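Local coordinates for protein luciferase-like monooxygenase (Streptomyces bottropensis, PDB 4US5) that probably acts as a flavin-using monooxygenase of the bacterial luciferase family, incorporating one atom of molecular oxygen into an organic substrate, at residues H243-R248 against P273-A277; A35-E41 against E334-R338; L141-R145 against R183-P187; E11-V15 against I52-V56; V80-L84 against I109-V115. All blocks are in the same frame, centred on the assembly; numbering follows the deposited sequence.

Contact 1. Residues H243-R248 against P273-A277; sequences HRLFHR and PDPLA
Arg-248 NE meets the backbone carbonyl of Pro-273 in an almost perfectly straight hydrogen bond, 2.7 Å from NE to Pro-273 O with an N-H...O angle of 179°. The oxygen lies in the guanidinium plane and the donor in the carbonyl plane. The long side chain first runs out with CG opposite the backbone N (chi1 167°), then bends at chi3 to lay NE beside the loop. One turn earlier, Arg-244 turns NH2 to the syn side of Asp-274 OD2, a salt bridge of 2.8 Å that is nearly in the guanidinium plane. Toward the start of the helix segment, Leu-276 rests its CD2 over the centre of the His-247 imidazole, 3.7 Å from the ring centroid, while its CD1 reaches Arg-244 CA at 3.8 Å. The ring of Pro-275 packs on the backbone of His-247.

A second shell fixes the carboxylate. Asp-274 OD1 accepts from two waters, one of which also donates to Arg-244 O while the other accepts from Arg-244 NE, and it also accepts from Ala-277 N at 3.2 Å, an Asx motif. Arg-248 NH1 and NH2 go on to the carbonyls of Glu-267 and Lys-270, so one guanidinium collects three backbone oxygens. A leucine in place of Arg-248 would probably leave all three carbonyls without this donor and let the Pro-273 end of the loop drift from the helix. Two arginines one turn apart on helix 233-251 thus hold the loop between helix 261-268 and strand 286-289 in the TIM-barrel fold.

Contact 2. Residues A35-E41 against E334-R338; sequences ADRLGYE and ELTPR
Tyr-40 O is gripped end-on by both terminal nitrogens of Arg-338, with NH1 and NH2 each 2.9 Å from that oxygen and the oxygen in the guanidinium plane. NH1 has a second acceptor, Asp-36 O at 2.8 Å, which it meets on a lone pair. The extended Arg-338 chain, straight from CG to NE, thus lays its flat end across the C-terminal turn of helix 21-38. Arg-338 N adds a bond to Arg-37 O. The Asp-36 carboxylate gives only a long salt bridge, well out of the guanidinium plane; its oxygens are taken by the backbone amides of Ser-71, Gly-72 and Ile-73.

Gly-39, at positive phi, closes the helix in a Schellman motif, and its CA approaches Thr-336 O at 3.4 Å, where a CB would clash. Further back, Leu-335 CD2 sits over one face of the Tyr-40 ring, toward its rim, 3.8 Å from Tyr-40 CD1. The phenol's OH bonds to Tyr-326 O, and a water links Leu-38 O with Leu-335 O. Carbonyls of a helix's last turn, such as Asp-36 O here, carry its partial negative charge, so the positive guanidinium of the chain's last residue is likely to be favoured beside them electrostatically.

Contact 3. Residues L141-R145 against R183-P187; sequences LEQLR and RLGLP
Leu-184 O takes both terminal nitrogens of Arg-145: NH2 at 2.7 Å and NH1 at 3.0 Å from the oxygen, which lies in the guanidinium plane. NH1 arrives on a lone pair in the carbonyl plane, whereas NH2 is tilted 25° from it. The carbonyl belongs to the last turn of helix 175-184, which Gly-185 closes at positive phi in a Schellman motif, and the arginine reaches it from helix 134-147. With CG opposite the backbone N (chi1 -168°), the chain heads toward helix 175-184 before bending at chi3. Glu-142 OE2, one turn back on the same helix, lies 3.7 Å from Arg-145 NH1, a long salt bridge that probably steadies the charge without a close bond. Leu-186 O is bonded to Tyr-206 OH.

Apolar groups complete the interface. Leu-186 runs past the arginine in the opposite direction, with CD2 3.2 Å from Arg-145 NH2, and its other methyl, CD1, meets Leu-141 CD2 tip to tip at 3.8 Å. Leu-184 CD1 also reaches Leu-141 CD2, at 4.0 Å, while Leu-184 CD2 lies against the Glu-142 carboxylate. A methionine at Arg-145 would probably deprive Leu-184 O of both donors and Glu-142 of its positive neighbour.

Underneath lies the parallel sheet: Arg-145 and Leu-186 both pack on Leu-168 of strand 167-172, Leu-141 on Ile-109 of strand 105-110, and Pro-187, just before strand 188-191, bonds through its backbone to Leu-170 of strand 167-172.

Contact 4. Residues E11-V15 against I52-V56; sequences EQAPV and IFNAV. With NA (sodium ion), chain R; NA (sodium ion), chain L; NA (sodium ion), chain Q.
Two loops that follow neighbouring strands of the parallel barrel, 6-11 and 42-45, run together here, joined by a single beta bridge made of two backbone bonds. Pro-14 faces Asn-54 across it: Ala-55 N donates to Ala-13 O at 2.9 Å, and Val-15 N to Phe-53 O at 2.8 Å, the latter from well above the carbonyl plane. Pro-14 CA adds a CA-H...O contact to Phe-53 O.

Such strand-end loops surround the active site in TIM-barrel enzymes, and three sodium ions are bound at these two. Gln-12 OE1 binds one at 2.6 Å, shared with Val-10 O. Glu-11 OE2 holds another together with Ser-24 O and a water, and Asn-54 O holds a third with His-48 O, Glu-51 O and Ser-159 of the second subunit.

Gln-12 and Asn-54 cross with their amide planes 56° apart, Asn-54 OD1 resting 3.3 Å from Gln-12 CG. A water joins that OD1 to Gln-12 NE2, which also donates to Ser-314 O. With chi1 at 81°, Gln-12 CG stands between its backbone N and carbonyl carbon, directly beside the asparagine. On the other side, Ala-13 CB touches Val-56 CG2 at 3.7 Å, and Val-15 CG2 lies 3.9 Å from Ala-55 CB.

Contact 5. Residues V80-L84 against I109-V115; sequences VLLSL and IGRANRV. With NA (sodium ion), chain N.
Leu-82 and Ile-109 meet at an oblique angle, Leu-82 CB lying 3.7 Å from the CG2 branch of Ile-109. That branch stands opposite the backbone N of Ile-109, while CG1 (chi1 -64°) turns beside it and carries CD1 back toward Val-80, 4.2 Å from its CB. Ile-109 therefore divides its two arms between neighbours, CG2 to Leu-82 and CD1 to Val-80.

Leu-81 points to the other face of the sheet and spreads its own two methyls. CD1 slants against Val-115 CG2 at 3.7 Å, and CD2 turns to the backbone, 3.4 Å from Arg-111 O. Ala-112 CB packs loosely near the side chains of Leu-81, Ser-83 and Leu-84.

The two strands, 74-81 and 105-110, are adjacent and parallel, joined through helix 87-100 in a beta-alpha-beta crossover of the TIM barrel. Gly-110 N donates to Val-80 O at 3.0 Å, an almost straight bond at 170° whose donor stands above the carbonyl plane. Beyond it the chains part: Leu-81 centres an inverse gamma turn and leads into a 3-10 turn, while Ala-112 to Val-115 make a type I beta turn.

In this fork a sodium ion is bound by Gly-110 O at 2.7 Å. Ser-83 OG is turned toward the same place and shares a hydrogen-bonded water with Ala-112 N. Phe-120 of helix 117-124 packs on Leu-84, Ala-112 and Val-115, and Leu-137 of helix 134-147 touches Ser-83 and Arg-111.

In the fold
From the N terminus, the chain passes 11-15 and 35-41 before contact 4 closes its loop at 52-56, joining the segments after strands 6-11 and 42-45. Contact 5 follows, pairing strands 74-81 and 105-110, then contact 3, which ties helix 134-147 to the end of helix 175-184. Contact 1 opens on helix 233-251 and closes at 273-277, in the loop before strand 286-289. Contact 2 waits for the C terminus; its long loop encloses contacts 5, 3 and 1 and crosses contact 4. Contacts 3 and 5 touch through Leu-141 and Leu-144 on Leu-82 and Ile-109, and contacts 1 and 4 through the rings of Phe-246 and Phe-53. Contacts 1 and 3 lie on opposite sides of the chain's centre.

Contact 1. Residues H243-R248 against P273-A277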
# COMPACT_ATOMS: atom_id res chain seq x y z
N HIS B 243 -4.58 -22.90 -19.47
CA HIS B 243 -4.17 -21.72 -20.18
C HIS B 243 -4.66 -21.73 -21.64
O HIS B 243 -5.05 -20.70 -22.19
CB HIS B 243 -2.67 -21.61 -20.14
CG HIS B 243 -2.18 -20.21 -20.20
ND1 HIS B 243 -0.88 -19.88 -19.95
CD2 HIS B 243 -2.83 -19.05 -20.45
CE1 HIS B 243 -0.74 -18.57 -20.06
NE2 HIS B 243 -1.92 -18.04 -20.32
N ARG B 244 -4.55 -22.89 -22.26
CA ARG B 244 -4.99 -23.07 -23.61
C ARG B 244 -6.48 -22.69 -23.73
O ARG B 244 -6.87 -21.97 -24.66
CB ARG B 244 -4.76 -24.50 -24.05
CG ARG B 244 -3.30 -24.87 -24.21
CD ARG B 244 -3.14 -26.34 -24.54
NE ARG B 244 -3.69 -26.63 -25.86
CZ ARG B 244 -4.28 -27.76 -26.21
NH1 ARG B 244 -4.39 -28.77 -25.36
NH2 ARG B 244 -4.78 -27.89 -27.45
N LEU B 245 -7.29 -23.22 -22.82
CA LEU B 245 -8.76 -22.97 -22.85
C LEU B 245 -9.07 -21.53 -22.52
O LEU B 245 -9.96 -20.94 -23.11
CB LEU B 245 -9.49 -23.90 -21.89
CG LEU B 245 -11.02 -23.72 -21.78
CD1 LEU B 245 -11.66 -23.87 -23.15
CD2 LEU B 245 -11.61 -24.72 -20.80
N PHE B 246 -8.27 -20.93 -21.61
CA PHE B 246 -8.46 -19.52 -21.30
C PHE B 246 -8.29 -18.71 -22.57
O PHE B 246 -9.08 -17.81 -22.86
CB PHE B 246 -7.49 -19.05 -20.19
CG PHE B 246 -7.68 -17.61 -19.76
CD1 PHE B 246 -8.71 -17.26 -18.91
CD2 PHE B 246 -6.82 -16.62 -20.21
CE1 PHE B 246 -8.90 -15.94 -18.51
CE2 PHE B 246 -6.99 -15.30 -19.83
CZ PHE B 246 -8.02 -14.96 -18.96
N HIS B 247 -7.31 -19.06 -23.39
CA HIS B 247 -7.13 -18.34 -24.65
C HIS B 247 -8.26 -18.57 -25.66
O HIS B 247 -8.64 -17.65 -26.35
CB HIS B 247 -5.80 -18.67 -25.31
CG HIS B 247 -4.72 -17.73 -24.94
ND1 HIS B 247 -4.04 -17.83 -23.75
CD2 HIS B 247 -4.23 -16.62 -25.56
CE1 HIS B 247 -3.18 -16.84 -23.65
NE2 HIS B 247 -3.24 -16.12 -24.75
N ARG B 248 -8.71 -19.81 -25.78
CA ARG B 248 -9.85 -20.12 -26.68
C ARG B 248 -11.02 -19.24 -26.29
O ARG B 248 -11.66 -18.61 -27.14
CB ARG B 248 -10.24 -21.60 -26.60
CG ARG B 248 -11.59 -21.90 -27.26
CD ARG B 248 -11.98 -23.36 -27.14
NE ARG B 248 -11.24 -24.22 -28.07
CZ ARG B 248 -11.42 -25.53 -28.17
NH1 ARG B 248 -12.33 -26.15 -27.43
NH2 ARG B 248 -10.72 -26.22 -29.04
N PRO B 273 -11.37 -22.82 -31.69
CA PRO B 273 -10.18 -21.99 -31.71
C PRO B 273 -9.09 -22.54 -30.78
O PRO B 273 -9.38 -23.03 -29.67
CB PRO B 273 -10.69 -20.63 -31.20
CG PRO B 273 -12.18 -20.66 -31.38
CD PRO B 273 -12.57 -22.08 -31.22
N ASP B 274 -7.86 -22.51 -31.27
CA ASP B 274 -6.69 -22.76 -30.43
C ASP B 274 -5.64 -21.72 -30.83
O ASP B 274 -4.70 -22.03 -31.58
CB ASP B 274 -6.20 -24.19 -30.63
CG ASP B 274 -5.20 -24.63 -29.58
OD1 ASP B 274 -4.58 -23.75 -28.93
OD2 ASP B 274 -5.04 -25.85 -29.40
N PRO B 275 -5.84 -20.46 -30.40
CA PRO B 275 -4.93 -19.38 -30.73
C PRO B 275 -3.47 -19.72 -30.43
O PRO B 275 -2.59 -19.35 -31.21
CB PRO B 275 -5.38 -18.23 -29.82
CG PRO B 275 -6.77 -18.54 -29.46
CD PRO B 275 -6.91 -20.02 -29.48
N LEU B 276 -3.21 -20.46 -29.36
CA LEU B 276 -1.82 -20.77 -29.00
C LEU B 276 -1.18 -21.76 -30.00
O LEU B 276 0.03 -21.71 -30.25
CB LEU B 276 -1.73 -21.31 -27.59
CG LEU B 276 -2.25 -20.37 -26.51
CD1 LEU B 276 -2.17 -21.04 -25.16
CD2 LEU B 276 -1.48 -19.05 -26.53
N ALA B 277 -1.98 -22.66 -30.54
CA ALA B 277 -1.48 -23.63 -31.54
C ALA B 277 -1.30 -22.97 -32.90
O ALA B 277 -0.52 -23.43 -33.71
CB ALA B 277 -2.45 -24.80 -31.65
O HOH W 1 -5.41 -21.75 -27.19
O HOH W 2 -2.31 -25.03 -27.83

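Contact 2. Residues A35-E41 against E334-R338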
# COMPACT_ATOMS: atom_id res chain seq x y z
N ALA B 35 9.03 -19.38 -2.58
CA ALA B 35 10.07 -18.80 -3.40
C ALA B 35 11.21 -18.26 -2.56
O ALA B 35 12.40 -18.39 -2.93
CB ALA B 35 9.48 -17.73 -4.30
N ASP B 36 10.89 -17.67 -1.41
CA ASP B 36 11.91 -17.21 -0.50
C ASP B 36 12.77 -18.40 -0.04
O ASP B 36 14.02 -18.35 -0.15
CB ASP B 36 11.22 -16.52 0.71
CG ASP B 36 12.18 -15.83 1.66
OD1 ASP B 36 13.17 -15.23 1.24
OD2 ASP B 36 11.86 -15.81 2.87
N ARG B 37 12.14 -19.44 0.45
CA ARG B 37 12.86 -20.64 0.96
C ARG B 37 13.69 -21.31 -0.12
O ARG B 37 14.77 -21.80 0.16
CB ARG B 37 11.87 -21.65 1.52
CG ARG B 37 11.30 -21.15 2.86
CD ARG B 37 10.50 -22.18 3.60
NE ARG B 37 9.55 -22.91 2.72
CZ ARG B 37 8.28 -22.51 2.49
NH1 ARG B 37 7.78 -21.41 3.05
NH2 ARG B 37 7.49 -23.24 1.70
N LEU B 38 13.18 -21.36 -1.34
CA LEU B 38 13.85 -22.08 -2.43
C LEU B 38 15.00 -21.36 -3.08
O LEU B 38 15.77 -21.97 -3.81
CB LEU B 38 12.83 -22.47 -3.51
CG LEU B 38 11.83 -23.55 -3.12
CD1 LEU B 38 10.83 -23.73 -4.25
CD2 LEU B 38 12.52 -24.86 -2.80
N GLY B 39 15.13 -20.07 -2.86
CA GLY B 39 16.23 -19.28 -3.39
C GLY B 39 15.93 -18.49 -4.64
O GLY B 39 16.84 -18.12 -5.37
N TYR B 40 14.65 -18.21 -4.91
CA TYR B 40 14.33 -17.24 -5.97
C TYR B 40 14.89 -15.86 -5.60
O TYR B 40 14.97 -15.50 -4.42
CB TYR B 40 12.81 -17.22 -6.23
CG TYR B 40 12.28 -18.42 -7.00
CD1 TYR B 40 12.13 -19.65 -6.41
CD2 TYR B 40 11.84 -18.28 -8.32
CE1 TYR B 40 11.63 -20.74 -7.13
CE2 TYR B 40 11.34 -19.34 -9.05
CZ TYR B 40 11.24 -20.57 -8.47
OH TYR B 40 10.76 -21.64 -9.16
N GLU B 41 15.26 -15.09 -6.60
CA GLU B 41 15.90 -13.78 -6.39
C GLU B 41 14.95 -12.69 -5.95
O GLU B 41 15.26 -11.93 -5.03
CB GLU B 41 16.61 -13.28 -7.66
CG GLU B 41 17.65 -14.20 -8.20
CD GLU B 41 18.81 -14.43 -7.27
OE1 GLU B 41 19.22 -13.46 -6.55
OE2 GLU B 41 19.24 -15.61 -7.20
N GLU B 334 19.02 -25.59 -10.11
CA GLU B 334 20.03 -25.77 -9.06
C GLU B 334 20.05 -24.60 -8.08
O GLU B 334 21.12 -24.13 -7.68
CB GLU B 334 21.44 -26.04 -9.69
CG GLU B 334 21.43 -27.38 -10.41
CD GLU B 334 22.72 -27.68 -11.20
OE1 GLU B 334 23.74 -26.94 -11.10
OE2 GLU B 334 22.69 -28.63 -11.94
N LEU B 335 18.87 -24.09 -7.75
CA LEU B 335 18.80 -22.98 -6.82
C LEU B 335 19.32 -23.44 -5.44
O LEU B 335 18.98 -24.53 -4.97
CB LEU B 335 17.37 -22.46 -6.69
CG LEU B 335 17.00 -21.26 -7.58
CD1 LEU B 335 17.29 -21.57 -9.03
CD2 LEU B 335 15.57 -20.86 -7.37
N THR B 336 20.05 -22.57 -4.79
CA THR B 336 20.45 -22.78 -3.40
C THR B 336 19.34 -22.25 -2.47
O THR B 336 19.03 -21.06 -2.49
CB THR B 336 21.75 -22.02 -3.10
OG1 THR B 336 22.80 -22.53 -3.93
CG2 THR B 336 22.16 -22.17 -1.64
N PRO B 337 18.75 -23.13 -1.64
CA PRO B 337 17.73 -22.68 -0.68
C PRO B 337 18.27 -21.74 0.37
O PRO B 337 19.50 -21.67 0.60
CB PRO B 337 17.23 -23.97 -0.05
CG PRO B 337 18.23 -25.03 -0.35
CD PRO B 337 19.08 -24.57 -1.49
N ARG B 338 17.37 -20.96 0.98
CA ARG B 338 17.72 -20.03 2.05
C ARG B 338 17.57 -20.66 3.42
O ARG B 338 16.85 -21.65 3.55
CB ARG B 338 16.84 -18.77 1.96
CG ARG B 338 17.15 -17.90 0.75
CD ARG B 338 16.56 -16.51 0.86
NE ARG B 338 16.98 -15.68 -0.24
CZ ARG B 338 16.37 -15.61 -1.43
NH1 ARG B 338 15.31 -16.37 -1.71
NH2 ARG B 338 16.85 -14.82 -2.37
O HOH W 3 16.39 -24.56 -3.97

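Contact 3. Residues L141-R145 against R183-P187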
# COMPACT_ATOMS: atom_id res chain seq x y z
N LEU B 141 8.94 8.79 -15.49
CA LEU B 141 9.99 7.96 -14.97
C LEU B 141 11.21 8.80 -14.53
O LEU B 141 11.83 8.52 -13.51
CB LEU B 141 10.35 6.92 -16.04
CG LEU B 141 11.19 5.71 -15.73
CD1 LEU B 141 10.74 4.97 -14.49
CD2 LEU B 141 11.15 4.78 -16.95
N GLU B 142 11.53 9.83 -15.29
CA GLU B 142 12.57 10.79 -14.89
C GLU B 142 12.17 11.56 -13.65
O GLU B 142 12.98 11.80 -12.77
CB GLU B 142 12.82 11.86 -16.00
CG GLU B 142 14.31 12.16 -16.18
CD GLU B 142 14.97 11.14 -17.07
OE1 GLU B 142 14.99 11.37 -18.31
OE2 GLU B 142 15.47 10.13 -16.52
N GLN B 143 10.92 11.99 -13.61
CA GLN B 143 10.40 12.68 -12.43
C GLN B 143 10.49 11.79 -11.19
O GLN B 143 10.86 12.23 -10.11
CB GLN B 143 8.95 13.05 -12.61
CG GLN B 143 8.62 14.22 -13.49
CD GLN B 143 7.14 14.53 -13.38
OE1 GLN B 143 6.32 13.88 -14.01
NE2 GLN B 143 6.79 15.48 -12.51
N LEU B 144 10.11 10.53 -11.35
CA LEU B 144 10.17 9.56 -10.25
C LEU B 144 11.60 9.43 -9.75
O LEU B 144 11.86 9.44 -8.57
CB LEU B 144 9.64 8.21 -10.73
CG LEU B 144 9.74 7.03 -9.78
CD1 LEU B 144 9.09 7.35 -8.44
CD2 LEU B 144 9.07 5.83 -10.43
N ARG B 145 12.54 9.24 -10.68
CA ARG B 145 13.96 9.09 -10.32
C ARG B 145 14.45 10.33 -9.56
O ARG B 145 15.16 10.20 -8.57
CB ARG B 145 14.77 8.79 -11.60
CG ARG B 145 16.20 8.33 -11.49
CD ARG B 145 16.75 8.20 -12.92
NE ARG B 145 17.35 6.91 -13.20
CZ ARG B 145 17.76 6.53 -14.41
NH1 ARG B 145 17.63 7.33 -15.45
NH2 ARG B 145 18.31 5.34 -14.56
N ARG B 183 18.44 3.81 -23.08
CA ARG B 183 18.71 5.22 -23.05
C ARG B 183 18.88 5.72 -21.62
O ARG B 183 19.74 6.55 -21.32
CB ARG B 183 17.59 5.95 -23.77
CG ARG B 183 17.73 7.45 -23.89
CD ARG B 183 16.68 8.02 -24.83
NE ARG B 183 15.37 8.05 -24.18
CZ ARG B 183 14.28 7.40 -24.58
NH1 ARG B 183 14.27 6.62 -25.68
NH2 ARG B 183 13.17 7.52 -23.86
N LEU B 184 18.03 5.22 -20.73
CA LEU B 184 17.96 5.72 -19.35
C LEU B 184 18.86 4.96 -18.39
O LEU B 184 18.97 5.32 -17.22
CB LEU B 184 16.50 5.67 -18.85
CG LEU B 184 15.53 6.57 -19.62
CD1 LEU B 184 14.09 6.24 -19.26
CD2 LEU B 184 15.83 8.03 -19.35
N GLY B 185 19.50 3.91 -18.88
CA GLY B 185 20.40 3.13 -18.07
C GLY B 185 19.67 2.36 -16.98
O GLY B 185 20.18 2.22 -15.88
N LEU B 186 18.49 1.85 -17.30
CA LEU B 186 17.70 1.12 -16.32
C LEU B 186 17.78 -0.37 -16.49
O LEU B 186 17.82 -0.86 -17.62
CB LEU B 186 16.25 1.53 -16.44
CG LEU B 186 15.97 2.92 -15.92
CD1 LEU B 186 14.57 3.33 -16.33
CD2 LEU B 186 16.15 3.00 -14.41
N PRO B 187 17.69 -1.11 -15.37
CA PRO B 187 17.44 -2.53 -15.45
C PRO B 187 16.11 -2.75 -16.18
O PRO B 187 15.21 -1.93 -16.07
CB PRO B 187 17.36 -2.96 -13.98
CG PRO B 187 18.09 -1.91 -13.22
CD PRO B 187 17.86 -0.65 -13.97

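Contact 4. Residues E11-V15 against I52-V56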
# COMPACT_ATOMS: atom_id res chain seq x y z
N GLU B 11 4.00 -12.31 -10.22
CA GLU B 11 2.74 -12.76 -9.74
C GLU B 11 1.64 -11.76 -10.12
O GLU B 11 1.60 -10.64 -9.62
CB GLU B 11 2.81 -12.93 -8.22
CG GLU B 11 1.44 -13.06 -7.49
CD GLU B 11 0.70 -14.34 -7.82
OE1 GLU B 11 0.45 -14.63 -9.01
OE2 GLU B 11 0.36 -15.08 -6.87
N GLN B 12 0.74 -12.18 -11.00
CA GLN B 12 -0.44 -11.38 -11.34
C GLN B 12 -1.68 -11.77 -10.52
O GLN B 12 -2.70 -11.10 -10.57
CB GLN B 12 -0.68 -11.43 -12.84
CG GLN B 12 -1.40 -12.66 -13.34
CD GLN B 12 -0.57 -13.93 -13.40
OE1 GLN B 12 0.36 -14.15 -12.61
NE2 GLN B 12 -0.98 -14.83 -14.26
N ALA B 13 -1.54 -12.81 -9.70
CA ALA B 13 -2.61 -13.26 -8.79
C ALA B 13 -3.90 -13.61 -9.54
O ALA B 13 -4.95 -13.01 -9.33
CB ALA B 13 -2.86 -12.24 -7.71
N PRO B 14 -3.82 -14.63 -10.39
CA PRO B 14 -5.02 -15.00 -11.12
C PRO B 14 -6.11 -15.50 -10.19
O PRO B 14 -5.83 -16.06 -9.13
CB PRO B 14 -4.53 -16.08 -12.09
CG PRO B 14 -3.19 -16.46 -11.64
CD PRO B 14 -2.67 -15.50 -10.68
N VAL B 15 -7.36 -15.27 -10.58
CA VAL B 15 -8.51 -15.79 -9.84
C VAL B 15 -9.01 -16.99 -10.61
O VAL B 15 -9.23 -16.93 -11.85
CB VAL B 15 -9.61 -14.74 -9.73
CG1 VAL B 15 -10.74 -15.26 -8.83
CG2 VAL B 15 -9.03 -13.43 -9.15
N ILE B 52 -11.92 -9.65 -13.68
CA ILE B 52 -12.37 -10.61 -12.69
C ILE B 52 -11.33 -11.70 -12.49
O ILE B 52 -11.33 -12.38 -11.47
CB ILE B 52 -13.77 -11.25 -13.02
CG1 ILE B 52 -13.78 -11.95 -14.39
CG2 ILE B 52 -14.85 -10.19 -12.95
CD1 ILE B 52 -14.99 -12.87 -14.56
N PHE B 53 -10.44 -11.87 -13.46
CA PHE B 53 -9.53 -13.01 -13.41
C PHE B 53 -8.14 -12.63 -12.85
O PHE B 53 -7.30 -13.50 -12.78
CB PHE B 53 -9.35 -13.67 -14.78
CG PHE B 53 -9.04 -12.68 -15.88
CD1 PHE B 53 -7.73 -12.32 -16.15
CD2 PHE B 53 -10.06 -12.14 -16.64
CE1 PHE B 53 -7.44 -11.39 -17.16
CE2 PHE B 53 -9.79 -11.24 -17.65
CZ PHE B 53 -8.48 -10.85 -17.91
N ASN B 54 -7.94 -11.38 -12.44
CA ASN B 54 -6.70 -10.99 -11.74
C ASN B 54 -7.07 -10.21 -10.49
O ASN B 54 -7.86 -9.25 -10.56
CB ASN B 54 -5.82 -10.16 -12.66
CG ASN B 54 -5.13 -10.99 -13.72
OD1 ASN B 54 -4.60 -12.07 -13.46
ND2 ASN B 54 -5.06 -10.44 -14.93
N ALA B 55 -6.45 -10.55 -9.37
CA ALA B 55 -6.91 -10.08 -8.04
C ALA B 55 -6.25 -8.79 -7.48
O ALA B 55 -6.68 -8.30 -6.45
CB ALA B 55 -6.73 -11.18 -7.02
N VAL B 56 -5.20 -8.29 -8.11
CA VAL B 56 -4.40 -7.22 -7.52
C VAL B 56 -4.31 -5.99 -8.41
O VAL B 56 -3.48 -5.92 -9.33
CB VAL B 56 -2.96 -7.66 -7.21
CG1 VAL B 56 -2.19 -6.52 -6.55
CG2 VAL B 56 -2.96 -8.85 -6.29
NA NA R . 2.32 -15.71 -12.01
NA NA L . -2.26 -16.02 -6.52
NA NA Q . -8.33 -6.75 -11.65
O HOH W 4 -3.47 -8.56 -10.67
O HOH W 5 -3.97 -14.10 -15.21
O HOH W 6 -4.01 -17.76 -8.07

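Contact 5. Residues V80-L84 against I109-V115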
# COMPACT_ATOMS: atom_id res chain seq x y z
N VAL B 80 4.19 -1.25 -11.42
CA VAL B 80 3.29 -0.14 -11.19
C VAL B 80 3.03 0.63 -12.49
O VAL B 80 3.94 0.97 -13.21
CB VAL B 80 3.88 0.82 -10.13
CG1 VAL B 80 3.15 2.16 -10.13
CG2 VAL B 80 3.78 0.18 -8.76
N LEU B 81 1.76 0.90 -12.76
CA LEU B 81 1.36 1.62 -13.99
C LEU B 81 1.49 3.14 -13.79
O LEU B 81 0.53 3.86 -13.46
CB LEU B 81 -0.03 1.21 -14.37
CG LEU B 81 -0.21 -0.29 -14.54
CD1 LEU B 81 -1.65 -0.59 -14.95
CD2 LEU B 81 0.79 -0.95 -15.49
N LEU B 82 2.72 3.61 -13.93
CA LEU B 82 3.11 4.94 -13.51
C LEU B 82 2.34 6.04 -14.25
O LEU B 82 2.17 7.13 -13.70
CB LEU B 82 4.61 5.13 -13.69
CG LEU B 82 5.20 6.46 -13.28
CD1 LEU B 82 4.95 6.80 -11.83
CD2 LEU B 82 6.71 6.46 -13.57
N SER B 83 1.84 5.74 -15.44
CA SER B 83 1.07 6.74 -16.19
C SER B 83 -0.19 7.13 -15.49
O SER B 83 -0.78 8.14 -15.83
CB SER B 83 0.70 6.23 -17.57
OG SER B 83 1.86 6.02 -18.35
N LEU B 84 -0.63 6.32 -14.52
CA LEU B 84 -1.87 6.57 -13.82
C LEU B 84 -1.72 7.42 -12.58
O LEU B 84 -2.71 7.81 -11.98
CB LEU B 84 -2.53 5.23 -13.40
CG LEU B 84 -2.82 4.21 -14.45
CD1 LEU B 84 -3.38 2.94 -13.78
CD2 LEU B 84 -3.80 4.76 -15.48
N ILE B 109 8.26 -0.61 -13.06
CA ILE B 109 7.31 0.31 -13.69
C ILE B 109 6.92 -0.28 -15.01
O ILE B 109 7.77 -0.72 -15.77
CB ILE B 109 8.00 1.67 -13.97
CG1 ILE B 109 8.42 2.33 -12.67
CG2 ILE B 109 7.09 2.58 -14.78
CD1 ILE B 109 7.31 2.56 -11.69
N GLY B 110 5.62 -0.33 -15.27
CA GLY B 110 5.10 -0.89 -16.51
C GLY B 110 4.15 0.05 -17.23
O GLY B 110 3.68 1.03 -16.66
N ARG B 111 3.88 -0.27 -18.50
CA ARG B 111 2.99 0.55 -19.35
C ARG B 111 1.52 0.32 -19.07
O ARG B 111 1.09 -0.81 -18.88
CB ARG B 111 3.20 0.26 -20.85
CG ARG B 111 4.35 0.95 -21.51
CD ARG B 111 4.03 1.34 -22.93
NE ARG B 111 4.79 2.52 -23.28
CZ ARG B 111 4.41 3.78 -23.04
NH1 ARG B 111 3.22 4.06 -22.49
NH2 ARG B 111 5.23 4.77 -23.37
N ALA B 112 0.73 1.40 -19.21
CA ALA B 112 -0.71 1.36 -19.01
C ALA B 112 -1.49 1.24 -20.34
O ALA B 112 -2.71 1.47 -20.38
CB ALA B 112 -1.16 2.59 -18.26
N ASN B 113 -0.79 0.85 -21.41
CA ASN B 113 -1.38 0.75 -22.75
C ASN B 113 -2.44 -0.35 -22.90
O ASN B 113 -3.18 -0.35 -23.87
CB ASN B 113 -0.29 0.59 -23.83
CG ASN B 113 0.52 -0.71 -23.69
OD1 ASN B 113 0.83 -1.16 -22.59
ND2 ASN B 113 0.85 -1.32 -24.82
N ARG B 114 -2.49 -1.30 -21.96
CA ARG B 114 -3.49 -2.37 -22.01
C ARG B 114 -4.62 -2.18 -20.99
O ARG B 114 -5.53 -3.00 -20.91
CB ARG B 114 -2.82 -3.74 -21.86
CG ARG B 114 -1.99 -4.11 -23.08
CD ARG B 114 -1.36 -5.49 -23.03
NE ARG B 114 -0.56 -5.64 -21.80
CZ ARG B 114 0.71 -5.25 -21.66
NH1 ARG B 114 1.37 -4.69 -22.68
NH2 ARG B 114 1.33 -5.42 -20.50
N VAL B 115 -4.60 -1.06 -20.24
CA VAL B 115 -5.72 -0.68 -19.36
C VAL B 115 -6.92 -0.27 -20.25
O VAL B 115 -6.73 0.47 -21.21
CB VAL B 115 -5.35 0.50 -18.42
CG1 VAL B 115 -6.53 0.89 -17.55
CG2 VAL B 115 -4.15 0.14 -17.55
NA NA N . 2.09 3.18 -17.03
O HOH W 7 2.00 4.11 -20.08